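Uncharacterized protein Q99UF4 (Staphylococcus aureus, PDB 3B2N) is probably a DNA-binding response regulator of the LuxR family, present here as its CheY-like receiver domain, which in relatives takes up a phosphoryl group to control transcription. Local coordinates at residues Q17-V20 with Q21-L25; D40-K43 with L44-Y48. One frame throughout, in Å; residues are numbered along the deposited sequence.

Overall arrangement
Both contacts are local, each running along one helix of a single receiver domain. Interaction 1 (17-20 with 21-25) belongs to helix 13-26 and comes first; interaction 2 (40-43 with 44-48) follows on helix 38-48, after strand 29-35. Their centres lie 19 Å apart and their nearest atoms about 10 Å, so they do not touch. The two helices flank the five-stranded parallel sheet, order 2-1-3-4-5, and side chains of both reach strands 4-9 and 29-35. Helix 13-26 also packs against helix 110-121, whereas helix 38-48 packs against helix 64-73. The helices lie on opposite faces, I8 of strand 4-9 meeting the first and I7 the second, as in the alternating alpha/beta fold of CheY relatives.

Interaction 1 (Q17-V20 with Q21-L25); sequences QAMV and QLIKL. With NA (sodium ion), chain B.
M19 and I23, one turn apart on helix 13-26, meet through M19 CB and I23 CD1 at 3.9 Å. The isoleucine's CG1 branch lies beside its own backbone N (chi1 -73°), which carries CD1 back along the helix toward the methionine and over M19 O. Next to this pair, V20 and K24 run side by side and point the same way. The lysine chain bends at chi3 (-57°), bringing CE to 3.4 Å from V20 O and NZ to 4.1 Å from V20 CG1, a loose van der Waals approach. On another side of the helix the aliphatic part of Q21 lies along the preceding turn, CG 3.6 Å from Q17 O.

Beneath these side chains the backbone is joined by i to i+4 hydrogen bonds: Q21 N to Q17 O, L22 N to A18 O at 2.8 Å, and I23 N to M19 O at 2.9 Å. Near the helix end, K24 O binds a sodium ion at 2.2 Å. Two waters and G27 O are also ligands of the metal, and one of those waters donates a hydrogen bond to L25 O at 2.7 Å, tying two successive carbonyls to the site.

Farther out, M19 and I23 both touch I54 and I110, and I23 adds L6, I8 and F29; V20 reaches I8 and D34. M19 and I23, both buried, make much of the helix's contact with the sheet and helix 110-121, with V20 and L22 at its margins, as expected in the beta-alpha-beta crossover between strands 4-9 and 29-35 of a CheY-like receiver domain.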
ATOM      1  N   GLN A  17      -1.591 -10.977  -6.492  1.00 27.83           N
ATOM      2  CA  GLN A  17      -2.808 -11.769  -6.499  1.00 30.86           C
ATOM      3  C   GLN A  17      -2.993 -12.488  -5.161  1.00 30.34           C
ATOM      4  O   GLN A  17      -4.109 -12.624  -4.694  1.00 29.10           O
ATOM      5  CB  GLN A  17      -2.817 -12.791  -7.663  1.00 31.87           C
ATOM      6  CG  GLN A  17      -2.848 -12.152  -9.070  1.00 44.32           C
ATOM      7  CD  GLN A  17      -3.531 -10.759  -9.124  1.00 56.31           C
ATOM      8  OE1 GLN A  17      -4.738 -10.591  -8.769  1.00 48.28           O
ATOM      9  NE2 GLN A  17      -2.761  -9.759  -9.574  1.00 42.29           N
ATOM     10  N   ALA A  18      -1.890 -12.937  -4.553  1.00 31.13           N
ATOM     11  CA  ALA A  18      -1.964 -13.581  -3.230  1.00 29.51           C
ATOM     12  C   ALA A  18      -2.481 -12.596  -2.177  1.00 29.42           C
ATOM     13  O   ALA A  18      -3.302 -12.966  -1.306  1.00 28.02           O
ATOM     14  CB  ALA A  18      -0.595 -14.165  -2.793  1.00 26.96           C
ATOM     15  N   MET A  19      -2.008 -11.347  -2.227  1.00 28.96           N
ATOM     16  CA  MET A  19      -2.483 -10.381  -1.251  1.00 29.09           C
ATOM     17  C   MET A  19      -3.979 -10.053  -1.449  1.00 29.19           C
ATOM     18  O   MET A  19      -4.699  -9.865  -0.494  1.00 27.59           O
ATOM     19  CB  MET A  19      -1.679  -9.070  -1.379  1.00 31.15           C
ATOM     20  CG  MET A  19      -0.139  -9.185  -1.042  1.00 37.81           C
ATOM     21  SD  MET A  19       0.879  -7.685  -1.542  1.00 33.54           S
ATOM     22  CE  MET A  19       0.579  -6.764  -0.100  1.00 42.53           C
ATOM     23  N   VAL A  20      -4.403  -9.894  -2.694  1.00 28.73           N
ATOM     24  CA  VAL A  20      -5.802  -9.592  -3.006  1.00 27.97           C
ATOM     25  C   VAL A  20      -6.660 -10.672  -2.391  1.00 29.21           C
ATOM     26  O   VAL A  20      -7.619 -10.353  -1.683  1.00 28.55           O
ATOM     27  CB  VAL A  20      -6.056  -9.542  -4.511  1.00 26.20           C
ATOM     28  CG1 VAL A  20      -7.601  -9.639  -4.847  1.00 30.20           C
ATOM     29  CG2 VAL A  20      -5.383  -8.342  -5.163  1.00 27.91           C
ATOM     30  N   GLN A  21      -6.289 -11.944  -2.597  1.00 26.56           N
ATOM     31  CA  GLN A  21      -7.122 -13.031  -2.043  1.00 27.39           C
ATOM     32  C   GLN A  21      -7.016 -13.198  -0.540  1.00 28.66           C
ATOM     33  O   GLN A  21      -8.049 -13.396   0.143  1.00 29.60           O
ATOM     34  CB  GLN A  21      -6.870 -14.363  -2.759  1.00 25.12           C
ATOM     35  CG  GLN A  21      -7.316 -14.272  -4.238  1.00 29.99           C
ATOM     36  CD  GLN A  21      -6.934 -15.517  -5.015  1.00 31.95           C
ATOM     37  OE1 GLN A  21      -6.008 -16.253  -4.640  1.00 32.20           O
ATOM     38  NE2 GLN A  21      -7.676 -15.790  -6.068  1.00 31.28           N
ATOM     39  N   LEU A  22      -5.791 -13.136  -0.025  1.00 27.89           N
ATOM     40  CA  LEU A  22      -5.585 -13.467   1.409  1.00 30.94           C
ATOM     41  C   LEU A  22      -5.987 -12.318   2.307  1.00 32.50           C
ATOM     42  O   LEU A  22      -6.538 -12.530   3.375  1.00 35.89           O
ATOM     43  CB  LEU A  22      -4.124 -13.828   1.689  1.00 31.68           C
ATOM     44  CG  LEU A  22      -3.737 -15.193   1.124  1.00 38.65           C
ATOM     45  CD1 LEU A  22      -2.251 -15.410   1.264  1.00 32.51           C
ATOM     46  CD2 LEU A  22      -4.523 -16.250   1.879  1.00 32.69           C
ATOM     47  N   ILE A  23      -5.701 -11.088   1.895  1.00 30.66           N
ATOM     48  CA  ILE A  23      -6.156  -9.968   2.701  1.00 30.81           C
ATOM     49  C   ILE A  23      -7.680  -9.973   2.957  1.00 29.50           C
ATOM     50  O   ILE A  23      -8.120  -9.714   4.082  1.00 28.64           O
ATOM     51  CB  ILE A  23      -5.677  -8.607   2.144  1.00 30.93           C
ATOM     52  CG1 ILE A  23      -4.184  -8.445   2.409  1.00 33.10           C
ATOM     53  CG2 ILE A  23      -6.455  -7.454   2.841  1.00 34.09           C
ATOM     54  CD1 ILE A  23      -3.550  -7.235   1.559  1.00 32.00           C
ATOM     55  N   LYS A  24      -8.477 -10.274   1.935  1.00 29.28           N
ATOM     56  CA  LYS A  24      -9.907 -10.396   2.099  1.00 31.59           C
ATOM     57  C   LYS A  24     -10.319 -11.535   3.051  1.00 34.23           C
ATOM     58  O   LYS A  24     -11.328 -11.409   3.743  1.00 35.82           O
ATOM     59  CB  LYS A  24     -10.598 -10.598   0.750  1.00 34.25           C
ATOM     60  CG  LYS A  24     -10.872  -9.290   0.023  1.00 52.74           C
ATOM     61  CD  LYS A  24     -11.653  -9.502  -1.267  1.00 53.38           C
ATOM     62  CE  LYS A  24     -10.931 -10.462  -2.227  1.00 47.31           C
ATOM     63  NZ  LYS A  24     -11.499 -10.299  -3.603  1.00 60.43           N
ATOM     64  N   LEU A  25      -9.570 -12.635   3.064  1.00 33.27           N
ATOM     65  CA  LEU A  25      -9.862 -13.757   3.967  1.00 32.55           C
ATOM     66  C   LEU A  25      -9.364 -13.530   5.416  1.00 33.97           C
ATOM     67  O   LEU A  25      -9.971 -14.044   6.356  1.00 33.08           O
ATOM     68  CB  LEU A  25      -9.279 -15.053   3.427  1.00 29.89           C
ATOM     69  CG  LEU A  25      -9.913 -15.591   2.136  1.00 27.52           C
ATOM     70  CD1 LEU A  25      -9.109 -16.720   1.580  1.00 30.54           C
ATOM     71  CD2 LEU A  25     -11.297 -16.034   2.353  1.00 26.43           C
TER
HETATM   72 NA    NA B 201     -12.830 -11.317   5.394  1.00 39.81          NA
HETATM   73  O   HOH W   1     -12.155 -12.783   7.325  1.00 32.92           O
HETATM   74  O   HOH W   2     -13.863  -9.592   3.669  1.00 40.20           O

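Interaction 2 (D40-K43 with L44-Y48); sequences DAMK and LIEEY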
ATOM      1  N   ASP A  40      -0.834   4.048 -12.610  1.00 29.19           N
ATOM      2  CA  ASP A  40      -2.132   3.372 -12.580  1.00 32.34           C
ATOM      3  C   ASP A  40      -2.787   3.445 -11.192  1.00 32.46           C
ATOM      4  O   ASP A  40      -3.921   3.914 -11.071  1.00 31.82           O
ATOM      5  CB  ASP A  40      -1.965   1.909 -13.032  1.00 33.84           C
ATOM      6  CG  ASP A  40      -3.294   1.231 -13.315  1.00 39.88           C
ATOM      7  OD1 ASP A  40      -4.241   1.967 -13.623  1.00 39.90           O
ATOM      8  OD2 ASP A  40      -3.401  -0.029 -13.212  1.00 41.68           O
ATOM      9  N   ALA A  41      -2.053   3.014 -10.153  1.00 32.57           N
ATOM     10  CA  ALA A  41      -2.512   3.110  -8.765  1.00 31.09           C
ATOM     11  C   ALA A  41      -2.987   4.533  -8.414  1.00 29.84           C
ATOM     12  O   ALA A  41      -4.053   4.696  -7.852  1.00 30.63           O
ATOM     13  CB  ALA A  41      -1.407   2.672  -7.785  1.00 29.63           C
ATOM     14  N   MET A  42      -2.196   5.548  -8.735  1.00 28.51           N
ATOM     15  CA  MET A  42      -2.544   6.931  -8.377  1.00 30.35           C
ATOM     16  C   MET A  42      -3.882   7.329  -8.987  1.00 32.42           C
ATOM     17  O   MET A  42      -4.692   7.947  -8.316  1.00 32.21           O
ATOM     18  CB  MET A  42      -1.433   7.906  -8.791  1.00 31.34           C
ATOM     19  CG  MET A  42      -1.493   9.355  -8.172  1.00 35.95           C
ATOM     20  SD  MET A  42      -1.426   9.413  -6.343  1.00 28.00           S
ATOM     21  CE  MET A  42      -3.069  10.025  -5.946  1.00 37.04           C
ATOM     22  N   LYS A  43      -4.113   6.932 -10.250  1.00 32.66           N
ATOM     23  CA  LYS A  43      -5.376   7.185 -10.917  1.00 35.53           C
ATOM     24  C   LYS A  43      -6.527   6.414 -10.260  1.00 35.80           C
ATOM     25  O   LYS A  43      -7.571   6.986  -9.982  1.00 35.87           O
ATOM     26  CB  LYS A  43      -5.309   6.887 -12.437  1.00 36.63           C
ATOM     27  CG  LYS A  43      -4.244   7.645 -13.288  1.00 70.80           C
ATOM     28  CD  LYS A  43      -3.914   9.103 -12.864  1.00 51.70           C
ATOM     29  CE  LYS A  43      -5.086  10.122 -13.001  1.00 76.71           C
ATOM     30  NZ  LYS A  43      -5.217  10.837 -14.332  1.00 60.10           N
ATOM     31  N   LEU A  44      -6.331   5.125 -10.003  1.00 35.98           N
ATOM     32  CA  LEU A  44      -7.323   4.315  -9.280  1.00 35.55           C
ATOM     33  C   LEU A  44      -7.652   4.930  -7.908  1.00 35.00           C
ATOM     34  O   LEU A  44      -8.809   5.056  -7.538  1.00 35.33           O
ATOM     35  CB  LEU A  44      -6.824   2.875  -9.120  1.00 34.69           C
ATOM     36  CG  LEU A  44      -6.731   2.112 -10.436  1.00 44.81           C
ATOM     37  CD1 LEU A  44      -5.738   0.975 -10.355  1.00 32.48           C
ATOM     38  CD2 LEU A  44      -8.104   1.609 -10.824  1.00 34.49           C
ATOM     39  N   ILE A  45      -6.627   5.314  -7.170  1.00 34.04           N
ATOM     40  CA  ILE A  45      -6.813   5.960  -5.871  1.00 36.87           C
ATOM     41  C   ILE A  45      -7.708   7.212  -5.958  1.00 39.60           C
ATOM     42  O   ILE A  45      -8.651   7.361  -5.182  1.00 40.52           O
ATOM     43  CB  ILE A  45      -5.428   6.262  -5.222  1.00 37.18           C
ATOM     44  CG1 ILE A  45      -4.718   4.953  -4.841  1.00 37.69           C
ATOM     45  CG2 ILE A  45      -5.522   7.181  -3.988  1.00 37.79           C
ATOM     46  CD1 ILE A  45      -3.211   5.137  -4.586  1.00 36.76           C
ATOM     47  N   GLU A  46      -7.433   8.100  -6.909  1.00 40.81           N
ATOM     48  CA  GLU A  46      -8.274   9.298  -7.076  1.00 42.35           C
ATOM     49  C   GLU A  46      -9.693   8.948  -7.546  1.00 41.98           C
ATOM     50  O   GLU A  46     -10.662   9.539  -7.087  1.00 41.95           O
ATOM     51  CB  GLU A  46      -7.627  10.322  -8.016  1.00 42.36           C
ATOM     52  CG  GLU A  46      -6.369  10.924  -7.455  1.00 64.95           C
ATOM     53  CD  GLU A  46      -5.571  11.705  -8.486  1.00 55.00           C
ATOM     54  OE1 GLU A  46      -4.961  12.730  -8.090  1.00 67.16           O
ATOM     55  OE2 GLU A  46      -5.554  11.303  -9.684  1.00 69.12           O
ATOM     56  N   GLU A  47      -9.808   7.981  -8.447  1.00 41.72           N
ATOM     57  CA  GLU A  47     -11.111   7.506  -8.873  1.00 43.64           C
ATOM     58  C   GLU A  47     -11.923   6.898  -7.715  1.00 44.38           C
ATOM     59  O   GLU A  47     -13.097   7.265  -7.545  1.00 43.83           O
ATOM     60  CB  GLU A  47     -10.997   6.503 -10.032  1.00 43.98           C
ATOM     61  CG  GLU A  47     -12.343   6.019 -10.584  1.00 67.98           C
ATOM     62  CD  GLU A  47     -12.241   4.741 -11.433  1.00 52.38           C
ATOM     63  OE1 GLU A  47     -13.293   4.278 -11.936  1.00 71.28           O
ATOM     64  OE2 GLU A  47     -11.125   4.194 -11.610  1.00 71.58           O
ATOM     65  N   TYR A  48     -11.317   5.986  -6.936  1.00 43.29           N
ATOM     66  CA  TYR A  48     -12.088   5.174  -5.959  1.00 43.17           C
ATOM     67  C   TYR A  48     -12.076   5.665  -4.505  1.00 43.31           C
ATOM     68  O   TYR A  48     -12.900   5.211  -3.704  1.00 43.42           O
ATOM     69  CB  TYR A  48     -11.658   3.703  -5.969  1.00 43.46           C
ATOM     70  CG  TYR A  48     -12.056   2.930  -7.195  1.00 49.64           C
ATOM     71  CD1 TYR A  48     -13.376   2.485  -7.367  1.00 50.59           C
ATOM     72  CD2 TYR A  48     -11.108   2.622  -8.188  1.00 45.15           C
ATOM     73  CE1 TYR A  48     -13.745   1.768  -8.509  1.00 51.95           C
ATOM     74  CE2 TYR A  48     -11.451   1.923  -9.323  1.00 46.13           C
ATOM     75  CZ  TYR A  48     -12.773   1.482  -9.487  1.00 56.75           C
ATOM     76  OH  TYR A  48     -13.124   0.768 -10.619  1.00 51.96           O
TER
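L44 begins the second half of the contact by laying CD1 against the carboxylate of D40, 3.7 Å from OD1. D40 has CG anti to the backbone N (chi1 -168°), which swings the carboxylate beside the leucine, while its OD2 is hydrogen-bonded to T35. L44 N also bonds to D40 O at 2.9 Å.

I45 follows, its N bonded to A41 O at 2.7 Å. Its CG1 branch leans over the same carbonyl, CD1 comes to 4.4 Å from A41 CB, and CG2 lies 4.2 Å from M42 CE. This buried cluster faces I7 and V67.

E46 N bonds to M42 O, and the extended side chain passes across the bent methionine, with CG 3.7 Å from M42 CE. E46 OE1 forms a salt bridge with K74, while OE2 lies 3.6 Å from K43 CE. The nearby ammonium of K43, not in contact, would probably add to the field that favours a charged glutamate.

E47 N bonds to K43 O at 2.9 Å, and the side-chain carbon CD of E47 lies over one face of the Y48 ring, offset toward the rim, while L44 CD2 meets the ring at its edge. The whole is an amphipathic alpha-helix, with A41, L44 and I45 turned to strands 4-9 and 29-35 or to V67 of helix 64-73, and polar groups at the margins, as in the alternating alpha/beta receiver fold.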